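Phosphoribosylaminoimidazole-succinocarboxamide synthase (Ehrlichia chaffeensis str. Arkansas, PDB 3KRE) catalyses the ATP-dependent joining of L-aspartate to the carboxylate of an aminoimidazole ribonucleotide, a step of de novo purine biosynthesis. Local coordinates at residues Ile53-Ile64 and Lys236-Ile247. Sequence-based numbering, arbitrary orientation.
Sequences ITAFNNKKAAII and KDRYRLNLGNVI. With EDO (1,2-ethanediol), chain D; EDO (1,2-ethanediol), chain J; EDO (1,2-ethanediol), chain H.
Tyr239 pushes its ring edge-first into the hairpin, with Ile53 on one face and Lys60 on the other. Ile53 CG2 sits squarely over its face, 3.5 Å from the ring centroid and 4° off its normal, a textbook CH-pi contact, while CD1 of the same residue reaches Tyr239 CB at 3.6 Å. Lys60 covers the opposite face: its chain runs back along the ring and bends at chi4 (-46°), leaving NZ 4.5 Å from the centroid of the Tyr239 ring in an off-centre cation-pi contact. The methyls of Ala55 and Ala62 close in obliquely, and Tyr250 of helix 246-257 also packs on Ile53. Farther along the hairpin, past Ala62, Ile64 CG2 meets Val246 CG1 at 4.0 Å, the two side chains crossing at about a right angle.

Direct polar links are sparse: the extended Lys236 gives one weak bond, NZ to Thr54 O, 2.9 Å. Toward solvent, water takes over. One molecule joins Phe56 N to Arg240 NE, a second joins Lys60 NZ to Tyr239 O, and a third sits 2.6 Å from Tyr239 OH and donates to Ala61 O. Here the Phe56 ring merely brings its edge to Arg240 O, 3.5 Å from CE2.

The tyrosine projects from the short helix 237-240, which ends in a Schellman motif with Asn242 as its C-prime residue, docked against a two-stranded antiparallel hairpin with a type I' turn and a classic beta bulge at Lys59 and Lys60.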
loop_
_atom_site.group_PDB
_atom_site.type_symbol
_atom_site.label_atom_id
_atom_site.label_comp_id
_atom_site.label_asym_id
_atom_site.label_seq_id
_atom_site.Cartn_x
_atom_site.Cartn_y
_atom_site.Cartn_z
ATOM N N ILE A 53 0.727 -2.654 -14.641
ATOM C CA ILE A 53 1.809 -2.248 -13.726
ATOM C C ILE A 53 2.541 -1.102 -14.413
ATOM O O ILE A 53 2.669 -1.080 -15.629
ATOM C CB ILE A 53 2.756 -3.462 -13.424
ATOM C CG1 ILE A 53 3.646 -3.248 -12.179
ATOM C CG2 ILE A 53 3.647 -3.814 -14.666
ATOM C CD1 ILE A 53 4.263 -4.611 -11.656
ATOM N N THR A 54 2.993 -0.122 -13.644
ATOM C CA THR A 54 3.786 0.970 -14.189
ATOM C C THR A 54 4.948 1.271 -13.238
ATOM O O THR A 54 4.848 1.027 -12.033
ATOM C CB THR A 54 2.917 2.212 -14.351
ATOM O OG1 THR A 54 2.504 2.664 -13.066
ATOM C CG2 THR A 54 1.625 1.873 -15.165
ATOM N N ALA A 55 6.028 1.813 -13.772
ATOM C CA ALA A 55 7.152 2.253 -12.948
ATOM C C ALA A 55 7.788 3.542 -13.497
ATOM O O ALA A 55 7.576 3.910 -14.665
ATOM C CB ALA A 55 8.196 1.131 -12.874
ATOM N N PHE A 56 8.562 4.205 -12.630
ATOM C CA PHE A 56 9.429 5.321 -13.001
ATOM C C PHE A 56 8.602 6.428 -13.615
ATOM O O PHE A 56 8.816 6.830 -14.765
ATOM C CB PHE A 56 10.548 4.848 -13.930
ATOM C CG PHE A 56 11.355 3.719 -13.347
ATOM C CD1 PHE A 56 12.095 3.911 -12.189
ATOM C CD2 PHE A 56 11.355 2.460 -13.939
ATOM C CE1 PHE A 56 12.840 2.863 -11.632
ATOM C CE2 PHE A 56 12.082 1.420 -13.387
ATOM C CZ PHE A 56 12.831 1.618 -12.248
ATOM N N ASN A 57 7.625 6.882 -12.830
ATOM C CA ASN A 57 6.686 7.913 -13.270
ATOM C C ASN A 57 6.069 7.612 -14.628
ATOM O O ASN A 57 5.963 8.505 -15.471
ATOM C CB ASN A 57 7.396 9.275 -13.302
ATOM C CG ASN A 57 7.904 9.678 -11.945
ATOM O OD1 ASN A 57 7.130 9.754 -10.991
ATOM N ND2 ASN A 57 9.209 9.911 -11.837
ATOM N N ASN A 58 5.671 6.354 -14.837
ATOM C CA ASN A 58 5.060 5.907 -16.096
ATOM C C ASN A 58 5.983 5.938 -17.316
ATOM O O ASN A 58 5.518 5.992 -18.446
ATOM C CB ASN A 58 3.746 6.672 -16.375
ATOM C CG ASN A 58 2.525 5.768 -16.326
ATOM O OD1 ASN A 58 1.714 5.835 -15.392
ATOM N ND2 ASN A 58 2.404 4.890 -17.322
ATOM N N LYS A 59 7.293 5.853 -17.106
ATOM C CA LYS A 59 8.218 5.632 -18.222
ATOM C C LYS A 59 8.105 4.184 -18.723
ATOM O O LYS A 59 8.466 3.886 -19.875
ATOM C CB LYS A 59 9.670 5.935 -17.821
ATOM N N LYS A 60 7.589 3.296 -17.856
ATOM C CA LYS A 60 7.602 1.844 -18.087
ATOM C C LYS A 60 6.164 1.393 -17.738
ATOM O O LYS A 60 5.668 1.720 -16.683
ATOM C CB LYS A 60 8.613 1.226 -17.081
ATOM C CG LYS A 60 9.500 0.003 -17.457
ATOM C CD LYS A 60 10.129 -0.568 -16.131
ATOM C CE LYS A 60 11.194 -1.665 -16.277
ATOM N NZ LYS A 60 10.790 -2.731 -17.251
ATOM N N ALA A 61 5.482 0.688 -18.635
ATOM C CA ALA A 61 4.185 0.089 -18.296
ATOM C C ALA A 61 4.064 -1.273 -18.975
ATOM O O ALA A 61 4.672 -1.499 -20.002
ATOM C CB ALA A 61 2.978 1.042 -18.696
ATOM N N ALA A 62 3.311 -2.178 -18.349
ATOM C CA ALA A 62 3.111 -3.536 -18.867
ATOM C C ALA A 62 1.836 -4.114 -18.301
ATOM O O ALA A 62 1.323 -3.653 -17.272
ATOM C CB ALA A 62 4.292 -4.479 -18.493
ATOM N N ILE A 63 1.360 -5.161 -18.962
ATOM C CA ILE A 63 0.254 -5.964 -18.465
ATOM C C ILE A 63 0.871 -7.235 -17.894
ATOM O O ILE A 63 1.571 -7.951 -18.608
ATOM C CB ILE A 63 -0.693 -6.355 -19.583
ATOM C CG1 ILE A 63 -1.312 -5.100 -20.215
ATOM C CG2 ILE A 63 -1.764 -7.356 -19.044
ATOM C CD1 ILE A 63 -2.088 -4.251 -19.229
ATOM N N ILE A 64 0.615 -7.496 -16.622
ATOM C CA ILE A 64 1.052 -8.721 -15.935
ATOM C C ILE A 64 -0.214 -9.519 -15.609
ATOM O O ILE A 64 -0.888 -9.282 -14.588
ATOM C CB ILE A 64 1.812 -8.429 -14.617
ATOM C CG1 ILE A 64 2.929 -7.400 -14.805
ATOM C CG2 ILE A 64 2.377 -9.731 -13.937
ATOM C CD1 ILE A 64 3.958 -7.787 -15.750
ATOM N N LYS A 236 6.834 -5.688 -6.560
ATOM C CA LYS A 236 6.901 -4.877 -7.784
ATOM C C LYS A 236 8.337 -4.559 -8.256
ATOM O O LYS A 236 8.546 -4.320 -9.436
ATOM C CB LYS A 236 6.131 -3.578 -7.542
ATOM C CG LYS A 236 6.136 -2.592 -8.660
ATOM C CD LYS A 236 5.059 -1.540 -8.403
ATOM C CE LYS A 236 5.142 -0.461 -9.424
ATOM N NZ LYS A 236 4.045 0.534 -9.310
ATOM N N ASP A 237 9.314 -4.589 -7.349
ATOM C CA ASP A 237 10.736 -4.453 -7.760
ATOM C C ASP A 237 11.138 -5.484 -8.796
ATOM O O ASP A 237 12.049 -5.226 -9.582
ATOM C CB ASP A 237 11.744 -4.494 -6.598
ATOM C CG ASP A 237 11.937 -3.140 -5.940
ATOM O OD1 ASP A 237 11.544 -2.111 -6.535
ATOM O OD2 ASP A 237 12.472 -3.118 -4.805
ATOM N N ARG A 238 10.459 -6.629 -8.835
ATOM C CA ARG A 238 10.761 -7.612 -9.900
ATOM C C ARG A 238 10.482 -7.016 -11.282
ATOM O O ARG A 238 11.213 -7.264 -12.236
ATOM C CB ARG A 238 9.995 -8.927 -9.709
ATOM C CG ARG A 238 10.336 -9.671 -8.422
ATOM C CD ARG A 238 10.037 -11.166 -8.498
ATOM N NE ARG A 238 10.955 -11.794 -9.421
ATOM C CZ ARG A 238 12.217 -12.152 -9.126
ATOM N NH1 ARG A 238 12.700 -12.027 -7.897
ATOM N NH2 ARG A 238 12.993 -12.635 -10.076
ATOM N N TYR A 239 9.419 -6.223 -11.364
ATOM C CA TYR A 239 9.131 -5.483 -12.582
ATOM C C TYR A 239 10.070 -4.289 -12.752
ATOM O O TYR A 239 10.677 -4.120 -13.823
ATOM C CB TYR A 239 7.676 -5.051 -12.594
ATOM C CG TYR A 239 7.348 -4.181 -13.770
ATOM C CD1 TYR A 239 7.338 -4.701 -15.055
ATOM C CD2 TYR A 239 7.088 -2.828 -13.605
ATOM C CE1 TYR A 239 7.080 -3.881 -16.157
ATOM C CE2 TYR A 239 6.829 -2.018 -14.688
ATOM C CZ TYR A 239 6.824 -2.554 -15.962
ATOM O OH TYR A 239 6.556 -1.772 -17.078
ATOM N N ARG A 240 10.228 -3.468 -11.715
ATOM C CA ARG A 240 11.084 -2.278 -11.835
ATOM C C ARG A 240 12.510 -2.598 -12.302
ATOM O O ARG A 240 13.068 -1.891 -13.150
ATOM C CB ARG A 240 11.171 -1.531 -10.517
ATOM C CG ARG A 240 9.913 -0.830 -10.078
ATOM C CD ARG A 240 10.285 0.131 -8.950
ATOM N NE ARG A 240 9.088 0.650 -8.311
ATOM C CZ ARG A 240 8.552 0.191 -7.185
ATOM N NH1 ARG A 240 9.067 -0.852 -6.529
ATOM N NH2 ARG A 240 7.446 0.768 -6.744
ATOM N N LEU A 241 13.063 -3.680 -11.765
ATOM C CA LEU A 241 14.454 -4.068 -12.005
ATOM C C LEU A 241 14.589 -5.156 -13.084
ATOM O O LEU A 241 15.676 -5.699 -13.285
ATOM C CB LEU A 241 15.085 -4.538 -10.706
ATOM C CG LEU A 241 14.967 -3.597 -9.526
ATOM C CD1 LEU A 241 15.632 -4.262 -8.312
ATOM C CD2 LEU A 241 15.560 -2.239 -9.922
ATOM N N ASN A 242 13.490 -5.398 -13.809
ATOM C CA ASN A 242 13.396 -6.396 -14.872
ATOM C C ASN A 242 14.042 -7.728 -14.492
ATOM O O ASN A 242 14.868 -8.277 -15.233
ATOM C CB ASN A 242 13.943 -5.840 -16.202
ATOM C CG ASN A 242 13.540 -6.692 -17.431
ATOM O OD1 ASN A 242 14.287 -6.743 -18.418
ATOM N ND2 ASN A 242 12.376 -7.359 -17.376
ATOM N N LEU A 243 13.626 -8.252 -13.348
ATOM C CA LEU A 243 14.121 -9.518 -12.821
ATOM C C LEU A 243 13.371 -10.751 -13.326
ATOM O O LEU A 243 13.821 -11.887 -13.087
ATOM C CB LEU A 243 14.062 -9.525 -11.300
ATOM C CG LEU A 243 14.724 -8.347 -10.587
ATOM C CD1 LEU A 243 14.597 -8.469 -9.049
ATOM C CD2 LEU A 243 16.168 -8.224 -11.055
ATOM N N GLY A 244 12.260 -10.537 -14.023
ATOM C CA GLY A 244 11.443 -11.633 -14.511
ATOM C C GLY A 244 10.727 -12.303 -13.362
ATOM O O GLY A 244 10.928 -11.930 -12.213
ATOM N N ASN A 245 9.854 -13.273 -13.671
ATOM C CA ASN A 245 9.097 -14.001 -12.661
ATOM C C ASN A 245 8.320 -13.060 -11.750
ATOM O O ASN A 245 8.253 -13.228 -10.536
ATOM C CB ASN A 245 10.007 -14.952 -11.830
ATOM C CG ASN A 245 10.121 -16.341 -12.431
ATOM O OD1 ASN A 245 9.984 -16.545 -13.643
ATOM N ND2 ASN A 245 10.452 -17.311 -11.577
ATOM N N VAL A 246 7.730 -12.030 -12.346
ATOM C CA VAL A 246 6.944 -11.061 -11.571
ATOM C C VAL A 246 5.732 -11.728 -10.941
ATOM O O VAL A 246 5.525 -11.644 -9.718
ATOM C CB VAL A 246 6.552 -9.844 -12.460
ATOM C CG1 VAL A 246 5.559 -8.899 -11.736
ATOM C CG2 VAL A 246 7.864 -9.123 -12.960
ATOM N N ILE A 247 4.956 -12.448 -11.751
ATOM C CA ILE A 247 3.734 -13.016 -11.220
ATOM C C ILE A 247 4.067 -14.089 -10.196
ATOM O O ILE A 247 3.373 -14.215 -9.198
ATOM C CB ILE A 247 2.784 -13.527 -12.324
ATOM C CG1 ILE A 247 1.350 -13.711 -11.785
ATOM C CG2 ILE A 247 3.360 -14.815 -12.931
ATOM C CD1 ILE A 247 0.660 -12.423 -11.329
HETATM C C1 EDO D . 6.279 -0.996 -3.842
HETATM O O1 EDO D . 7.234 0.035 -3.941
HETATM C C2 EDO D . 6.961 -2.346 -3.665
HETATM O O2 EDO D . 7.871 -2.583 -4.716
HETATM C C1 EDO J . 7.013 -15.412 -15.961
HETATM O O1 EDO J . 6.372 -14.506 -15.082
HETATM C C2 EDO J . 8.258 -14.856 -16.653
HETATM O O2 EDO J . 8.709 -13.591 -16.228
HETATM C C1 EDO H . 9.780 -15.349 -6.462
HETATM O O1 EDO H . 10.659 -16.362 -5.948
HETATM C C2 EDO H . 9.897 -15.130 -7.968
HETATM O O2 EDO H . 9.950 -16.403 -8.637
HETATM O O HOH W 1 8.662 3.367 -9.666
HETATM O O HOH W 2 10.474 -5.500 -16.238
HETATM O O HOH W 3 7.544 -2.470 -19.337
#